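Local coordinates for protein SAM-dependent methyltransferase (Anabaena variabilis ATCC 29413, PDB 3GGD) that probably transfers a methyl group from S-adenosylmethionine to a substrate, and has been captured with the product S-adenosylhomocysteine bound, at residues Leu84-Ser89 / Leu107-Val112; Ile61-Gly66 / Ile128-Gly133. All coordinates share one frame; numbering follows the deposited sequence.

Contact 1 (Leu84-Ser89 / Leu107-Val112); sequences LDVSKS and LLDGLV. With SAH (S-adenosyl-L-homocysteine), chain E; EDO (1,2-ethanediol), chain S.
V86 and D109 run alongside each other toward one adenine and divide it between them: the valine lies over its face and the aspartate takes its amino group. This is the adenosine pocket of a Rossmann-like class I methyltransferase, at the C-terminal ends of parallel strands 81-85 and 103-107. V86 CG2 rests 3.6 Å from D109 CG. A chi1 of 75° swings V86 CG1 over the purine, 3.5 Å from SAH C4. One backbone hydrogen bond ties the segments, L108 N to D85 O at 3.0 Å, and farther back L84 CD1 meets L108 CD1 in an apolar contact.

The D85 carboxylate spans the ribose: OD1 accepts from SAH O2' and OD2 from SAH O3', both at 2.7 Å. OD1 also closes an Asx turn, taking S87 N on its anti lone pair, which, with the G66 N bond to OD2, helps fix the carboxylate at the ribose hydroxyls. S87 OG in turn caps A90 N at the start of helix 88-97 and pairs with E20 of helix 15-29.

D109 OD1 does double work as well. It accepts SAH N6 at 3.0 Å and, in a second Asx turn, L111 N from above the carboxylate plane. Next to it, G110 N donates an almost straight bond, 170° at the hydrogen, to SAH N1 2.8 Å away.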
loop_
_atom_site.group_PDB
_atom_site.type_symbol
_atom_site.label_atom_id
_atom_site.label_comp_id
_atom_site.label_asym_id
_atom_site.label_seq_id
_atom_site.Cartn_x
_atom_site.Cartn_y
_atom_site.Cartn_z
ATOM N N LEU A 84 -3.743 -5.780 7.908
ATOM C CA LEU A 84 -2.415 -5.925 8.496
ATOM C C LEU A 84 -1.601 -4.636 8.280
ATOM O O LEU A 84 -1.597 -4.056 7.182
ATOM C CB LEU A 84 -1.679 -7.091 7.858
ATOM C CG LEU A 84 -2.278 -8.504 8.009
ATOM C CD1 LEU A 84 -1.380 -9.499 7.209
ATOM C CD2 LEU A 84 -2.441 -8.894 9.457
ATOM N N ASP A 85 -0.884 -4.214 9.319
ATOM C CA ASP A 85 0.002 -3.077 9.199
ATOM C C ASP A 85 1.102 -3.197 10.240
ATOM O O ASP A 85 0.900 -3.779 11.328
ATOM C CB ASP A 85 -0.763 -1.758 9.352
ATOM C CG ASP A 85 -0.040 -0.585 8.686
ATOM O OD1 ASP A 85 0.911 -0.023 9.308
ATOM O OD2 ASP A 85 -0.417 -0.226 7.528
ATOM N N VAL A 86 2.258 -2.635 9.917
ATOM C CA VAL A 86 3.387 -2.584 10.845
ATOM C C VAL A 86 3.177 -1.626 12.009
ATOM O O VAL A 86 3.797 -1.807 13.060
ATOM C CB VAL A 86 4.714 -2.171 10.105
ATOM C CG1 VAL A 86 4.754 -0.675 9.760
ATOM C CG2 VAL A 86 5.965 -2.595 10.902
ATOM N N SER A 87 2.277 -0.639 11.846
ATOM C CA SER A 87 2.121 0.425 12.814
ATOM C C SER A 87 0.948 0.234 13.745
ATOM O O SER A 87 -0.213 0.191 13.292
ATOM C CB SER A 87 1.926 1.785 12.091
ATOM O OG SER A 87 1.555 2.826 13.010
ATOM N N LYS A 88 1.234 0.238 15.053
ATOM C CA LYS A 88 0.174 0.138 16.040
ATOM C C LYS A 88 -0.716 1.376 16.047
ATOM O O LYS A 88 -1.917 1.281 16.316
ATOM C CB LYS A 88 0.735 -0.161 17.430
ATOM C CG LYS A 88 1.592 0.925 17.992
ATOM C CD LYS A 88 2.065 0.632 19.407
ATOM C CE LYS A 88 3.047 1.743 19.835
ATOM N NZ LYS A 88 3.588 1.467 21.169
ATOM N N SER A 89 -0.140 2.549 15.781
ATOM C CA SER A 89 -0.940 3.785 15.746
ATOM C C SER A 89 -1.872 3.790 14.535
ATOM O O SER A 89 -3.046 4.202 14.649
ATOM C CB SER A 89 -0.043 5.047 15.799
ATOM O OG SER A 89 0.617 5.164 17.064
ATOM N N LEU A 107 -1.285 -6.586 13.881
ATOM C CA LEU A 107 0.058 -6.084 13.652
ATOM C C LEU A 107 0.819 -7.102 12.829
ATOM O O LEU A 107 0.709 -8.298 13.057
ATOM C CB LEU A 107 0.806 -5.867 14.971
ATOM C CG LEU A 107 0.433 -4.667 15.847
ATOM C CD1 LEU A 107 1.100 -4.811 17.196
ATOM C CD2 LEU A 107 0.814 -3.342 15.186
ATOM N N LEU A 108 1.537 -6.624 11.826
ATOM C CA LEU A 108 2.463 -7.481 11.077
ATOM C C LEU A 108 3.484 -6.622 10.357
ATOM O O LEU A 108 3.144 -5.592 9.753
ATOM C CB LEU A 108 1.748 -8.421 10.069
ATOM C CG LEU A 108 2.652 -9.317 9.170
ATOM C CD1 LEU A 108 2.070 -10.758 8.985
ATOM C CD2 LEU A 108 2.881 -8.679 7.835
ATOM N N ASP A 109 4.721 -7.078 10.405
ATOM C CA ASP A 109 5.811 -6.444 9.714
ATOM C C ASP A 109 6.214 -7.284 8.517
ATOM O O ASP A 109 6.799 -8.360 8.684
ATOM C CB ASP A 109 7.009 -6.258 10.692
ATOM C CG ASP A 109 8.140 -5.406 10.095
ATOM O OD1 ASP A 109 8.234 -5.304 8.843
ATOM O OD2 ASP A 109 8.913 -4.816 10.887
ATOM N N GLY A 110 5.944 -6.757 7.317
ATOM C CA GLY A 110 6.266 -7.421 6.059
ATOM C C GLY A 110 7.751 -7.718 5.826
ATOM O O GLY A 110 8.094 -8.549 4.976
ATOM N N LEU A 111 8.620 -7.050 6.601
ATOM C CA LEU A 111 10.050 -7.239 6.486
ATOM C C LEU A 111 10.518 -8.325 7.440
ATOM O O LEU A 111 11.688 -8.601 7.484
ATOM C CB LEU A 111 10.818 -5.916 6.702
ATOM C CG LEU A 111 10.407 -4.800 5.717
ATOM C CD1 LEU A 111 11.314 -3.529 5.964
ATOM C CD2 LEU A 111 10.523 -5.267 4.269
ATOM N N VAL A 112 9.588 -8.995 8.128
ATOM C CA VAL A 112 9.928 -10.100 9.048
ATOM C C VAL A 112 9.064 -11.292 8.635
ATOM O O VAL A 112 7.966 -11.479 9.181
ATOM C CB VAL A 112 9.706 -9.710 10.536
ATOM C CG1 VAL A 112 10.250 -10.824 11.523
ATOM C CG2 VAL A 112 10.406 -8.378 10.865
HETATM N N SAH E . -2.948 0.809 1.943
HETATM C CA SAH E . -3.230 2.013 2.769
HETATM C CB SAH E . -1.960 2.707 3.305
HETATM C CG SAH E . -0.876 3.166 2.313
HETATM S SD SAH E . 0.485 4.041 3.107
HETATM C C SAH E . -4.076 3.027 2.014
HETATM O O SAH E . -4.737 3.890 2.644
HETATM O OXT SAH E . -4.098 3.027 0.783
HETATM C "C5'" SAH E . 1.653 2.726 3.310
HETATM C "C4'" SAH E . 1.324 1.811 4.526
HETATM O "O4'" SAH E . 2.299 0.744 4.611
HETATM C "C3'" SAH E . 1.353 2.473 5.916
HETATM O "O3'" SAH E . 0.161 2.253 6.650
HETATM C "C2'" SAH E . 2.514 1.798 6.635
HETATM O "O2'" SAH E . 2.445 1.784 8.076
HETATM C "C1'" SAH E . 2.542 0.431 5.976
HETATM N N9 SAH E . 3.817 -0.278 6.131
HETATM C C8 SAH E . 5.046 0.291 5.993
HETATM N N7 SAH E . 6.002 -0.636 6.169
HETATM C C5 SAH E . 5.363 -1.815 6.436
HETATM C C6 SAH E . 5.804 -3.163 6.775
HETATM N N6 SAH E . 7.143 -3.353 6.843
HETATM N N1 SAH E . 4.904 -4.124 7.028
HETATM C C2 SAH E . 3.562 -3.845 6.975
HETATM N N3 SAH E . 3.115 -2.622 6.688
HETATM C C4 SAH E . 3.943 -1.588 6.443
HETATM C C1 EDO S . 2.138 -12.666 13.240
HETATM O O1 EDO S . 2.409 -13.301 14.481
HETATM C C2 EDO S . 2.167 -11.159 13.521
HETATM O O2 EDO S . 0.818 -10.673 13.590
#

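Contact 2 (Ile61-Gly66 / Ile128-Gly133); sequences IDFACG and IYMRTG. With SAH (S-adenosyl-L-homocysteine), chain E; EDO (1,2-ethanediol), chain L.
Y129 N donates to I61 O at 2.8 Å and F63 N to Y129 O at 2.9 Å, joining two central parallel strands of the Rossmann-like sheet. On the side facing helix 142-153, F63 CB packs on I128 CG2 at 3.7 Å. The selenomethionine M130 runs alongside F63, anti at chi1 and chi2 before it bends at chi3 (72°), which brings SE to 4.9 Å from the ring centroid in an oblique Met-aromatic contact. On the other face, toward helix 69-77, the D62 and Y129 side chains run alongside each other, with D62 OD1 at the tyrosine ring's edge, 3.6 Å from CD2, and the carboxylate steeply turned against the ring. T71 holds D62 OD2, and D46 holds Y129 OH.

Farther out, a water bridges D62 OD1, F63 O and R131 N where the strands part. Beyond it, 61-66, which carries the start of the glycine-rich motif I, and 128-133 grip the amino acid end of the ligand. SAH N donates to A64 O and, at 2.8 Å, to R131 O. The extended R131 chain brings NH1 to SAH OXT at 2.9 Å, while NE and NH2 bind a 1,2-ethanediol, probably from the crystallisation liquor, and W35 O takes a further bond from NH1. Two carbonyls facing the amine and a guanidinium facing the carboxylate are consistent with a zwitterionic ligand tail, each charge matched by a complementary partner.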
loop_
_atom_site.group_PDB
_atom_site.type_symbol
_atom_site.label_atom_id
_atom_site.label_comp_id
_atom_site.label_asym_id
_atom_site.label_seq_id
_atom_site.Cartn_x
_atom_site.Cartn_y
_atom_site.Cartn_z
ATOM N N ILE A 61 -6.787 -10.376 2.764
ATOM C CA ILE A 61 -5.913 -9.518 3.524
ATOM C C ILE A 61 -5.747 -8.178 2.825
ATOM O O ILE A 61 -5.462 -8.137 1.626
ATOM C CB ILE A 61 -4.499 -10.151 3.706
ATOM C CG1 ILE A 61 -4.576 -11.377 4.667
ATOM C CG2 ILE A 61 -3.476 -9.079 4.202
ATOM C CD1 ILE A 61 -3.256 -12.244 4.705
ATOM N N ASP A 62 -5.995 -7.087 3.576
ATOM C CA ASP A 62 -5.622 -5.696 3.173
ATOM C C ASP A 62 -4.250 -5.520 3.775
ATOM O O ASP A 62 -4.101 -5.308 4.979
ATOM C CB ASP A 62 -6.590 -4.634 3.719
ATOM C CG ASP A 62 -6.310 -3.237 3.175
ATOM O OD1 ASP A 62 -5.238 -3.014 2.562
ATOM O OD2 ASP A 62 -7.169 -2.346 3.375
ATOM N N PHE A 63 -3.232 -5.713 2.940
ATOM C CA PHE A 63 -1.847 -5.712 3.389
ATOM C C PHE A 63 -1.318 -4.271 3.440
ATOM O O PHE A 63 -1.363 -3.577 2.419
ATOM C CB PHE A 63 -0.946 -6.513 2.439
ATOM C CG PHE A 63 0.380 -6.753 3.031
ATOM C CD1 PHE A 63 1.342 -5.758 3.015
ATOM C CD2 PHE A 63 0.614 -7.911 3.749
ATOM C CE1 PHE A 63 2.551 -5.932 3.644
ATOM C CE2 PHE A 63 1.839 -8.105 4.396
ATOM C CZ PHE A 63 2.801 -7.098 4.362
ATOM N N ALA A 64 -0.828 -3.826 4.608
ATOM C CA ALA A 64 -0.390 -2.416 4.812
ATOM C C ALA A 64 -1.636 -1.508 4.716
ATOM O O ALA A 64 -1.712 -0.538 3.948
ATOM C CB ALA A 64 0.761 -1.987 3.807
ATOM N N CYS A 65 -2.646 -1.875 5.488
ATOM C CA CYS A 65 -3.955 -1.245 5.436
ATOM C C CYS A 65 -4.041 0.192 5.984
ATOM O O CYS A 65 -5.089 0.859 5.851
ATOM C CB CYS A 65 -4.957 -2.126 6.180
ATOM S SG CYS A 65 -4.605 -2.260 7.976
ATOM N N GLY A 66 -2.986 0.666 6.648
ATOM C CA GLY A 66 -2.986 2.032 7.177
ATOM C C GLY A 66 -4.146 2.228 8.152
ATOM O O GLY A 66 -4.403 1.365 9.007
ATOM N N ILE A 128 -4.882 -11.123 -1.470
ATOM C CA ILE A 128 -4.312 -9.858 -0.963
ATOM C C ILE A 128 -4.696 -8.659 -1.807
ATOM O O ILE A 128 -4.625 -8.696 -3.049
ATOM C CB ILE A 128 -2.753 -9.887 -0.872
ATOM C CG1 ILE A 128 -2.283 -10.922 0.150
ATOM C CG2 ILE A 128 -2.186 -8.492 -0.473
ATOM C CD1 ILE A 128 -0.774 -11.188 0.158
ATOM N N TYR A 129 -5.136 -7.611 -1.110
ATOM C CA TYR A 129 -5.288 -6.281 -1.660
ATOM C C TYR A 129 -4.192 -5.425 -1.028
ATOM O O TYR A 129 -4.072 -5.363 0.213
ATOM C CB TYR A 129 -6.658 -5.684 -1.278
ATOM C CG TYR A 129 -6.846 -4.232 -1.671
ATOM C CD1 TYR A 129 -7.200 -3.879 -2.958
ATOM C CD2 TYR A 129 -6.657 -3.203 -0.748
ATOM C CE1 TYR A 129 -7.396 -2.526 -3.313
ATOM C CE2 TYR A 129 -6.886 -1.866 -1.077
ATOM C CZ TYR A 129 -7.249 -1.526 -2.372
ATOM O OH TYR A 129 -7.450 -0.200 -2.739
HETATM N N MSE A 130 -3.379 -4.793 -1.869
HETATM C CA MSE A 130 -2.343 -3.916 -1.373
HETATM C C MSE A 130 -2.292 -2.611 -2.162
HETATM O O MSE A 130 -1.995 -2.584 -3.366
HETATM C CB MSE A 130 -0.980 -4.607 -1.417
HETATM C CG MSE A 130 0.117 -3.785 -0.755
HETATM SE SE MSE A 130 1.838 -4.823 -0.671
HETATM C CE MSE A 130 2.221 -4.724 -2.451
ATOM N N ARG A 131 -2.555 -1.517 -1.461
ATOM C CA ARG A 131 -2.569 -0.187 -2.065
ATOM C C ARG A 131 -1.374 0.619 -1.519
ATOM O O ARG A 131 -1.345 1.054 -0.351
ATOM C CB ARG A 131 -3.900 0.506 -1.758
ATOM C CG ARG A 131 -4.023 1.875 -2.433
ATOM C CD ARG A 131 -5.428 2.486 -2.205
ATOM N NE ARG A 131 -5.585 3.759 -2.911
ATOM C CZ ARG A 131 -5.375 4.944 -2.361
ATOM N NH1 ARG A 131 -5.008 5.026 -1.096
ATOM N NH2 ARG A 131 -5.563 6.049 -3.075
ATOM N N THR A 132 -0.405 0.814 -2.394
ATOM C CA THR A 132 0.835 1.497 -2.111
ATOM C C THR A 132 1.566 0.928 -0.913
ATOM O O THR A 132 1.910 1.632 0.030
ATOM C CB THR A 132 0.671 3.020 -2.068
ATOM O OG1 THR A 132 -0.438 3.405 -1.230
ATOM C CG2 THR A 132 0.465 3.564 -3.535
ATOM N N GLY A 133 1.815 -0.372 -0.956
ATOM C CA GLY A 133 2.579 -1.014 0.106
ATOM C C GLY A 133 4.012 -1.309 -0.261
ATOM O O GLY A 133 4.784 -1.706 0.601
HETATM N N SAH E . -2.948 0.809 1.943
HETATM C CA SAH E . -3.230 2.013 2.769
HETATM C CB SAH E . -1.960 2.707 3.305
HETATM C CG SAH E . -0.876 3.166 2.313
HETATM S SD SAH E . 0.485 4.041 3.107
HETATM C C SAH E . -4.076 3.027 2.014
HETATM O O SAH E . -4.737 3.890 2.644
HETATM O OXT SAH E . -4.098 3.027 0.783
HETATM C "C5'" SAH E . 1.653 2.726 3.310
HETATM C "C4'" SAH E . 1.324 1.811 4.526
HETATM O "O4'" SAH E . 2.299 0.744 4.611
HETATM C "C3'" SAH E . 1.353 2.473 5.916
HETATM O "O3'" SAH E . 0.161 2.253 6.650
HETATM C "C2'" SAH E . 2.514 1.798 6.635
HETATM O "O2'" SAH E . 2.445 1.784 8.076
HETATM C "C1'" SAH E . 2.542 0.431 5.976
HETATM N N9 SAH E . 3.817 -0.278 6.131
HETATM C C8 SAH E . 5.046 0.291 5.993
HETATM N N7 SAH E . 6.002 -0.636 6.169
HETATM C C5 SAH E . 5.363 -1.815 6.436
HETATM C C6 SAH E . 5.804 -3.163 6.775
HETATM N N6 SAH E . 7.143 -3.353 6.843
HETATM N N1 SAH E . 4.904 -4.124 7.028
HETATM C C2 SAH E . 3.562 -3.845 6.975
HETATM N N3 SAH E . 3.115 -2.622 6.688
HETATM C C4 SAH E . 3.943 -1.588 6.443
HETATM C C1 EDO L . -6.115 4.933 -6.986
HETATM O O1 EDO L . -6.455 5.871 -5.949
HETATM C C2 EDO L . -6.791 3.547 -6.783
HETATM O O2 EDO L . -6.652 3.000 -5.435
HETATM O O HOH W 1 -3.195 -1.978 1.283
#

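Overall arrangement
Contact 2 lies in the core, at the middle of the sheet, and all its touching residues are buried; contact 1 is only partly buried, beside strand 103-107, the outermost strand on that side within the chain. Strands 81-85 and 60-63 are neighbours, so the two meet directly: L84 O lies 3.0 Å from C65 N, a probable hydrogen bond, next to the one between D85 and G66. Along the chain, contact 1 falls between the two segments of contact 2. Both serve one ligand with different chemistry. At 84-89 / 107-112, two carboxylates and a backbone N-H read the nucleoside; at 61-66 / 128-133, backbone carbonyls and an arginine take the homocysteine tail, backed by apolar packing.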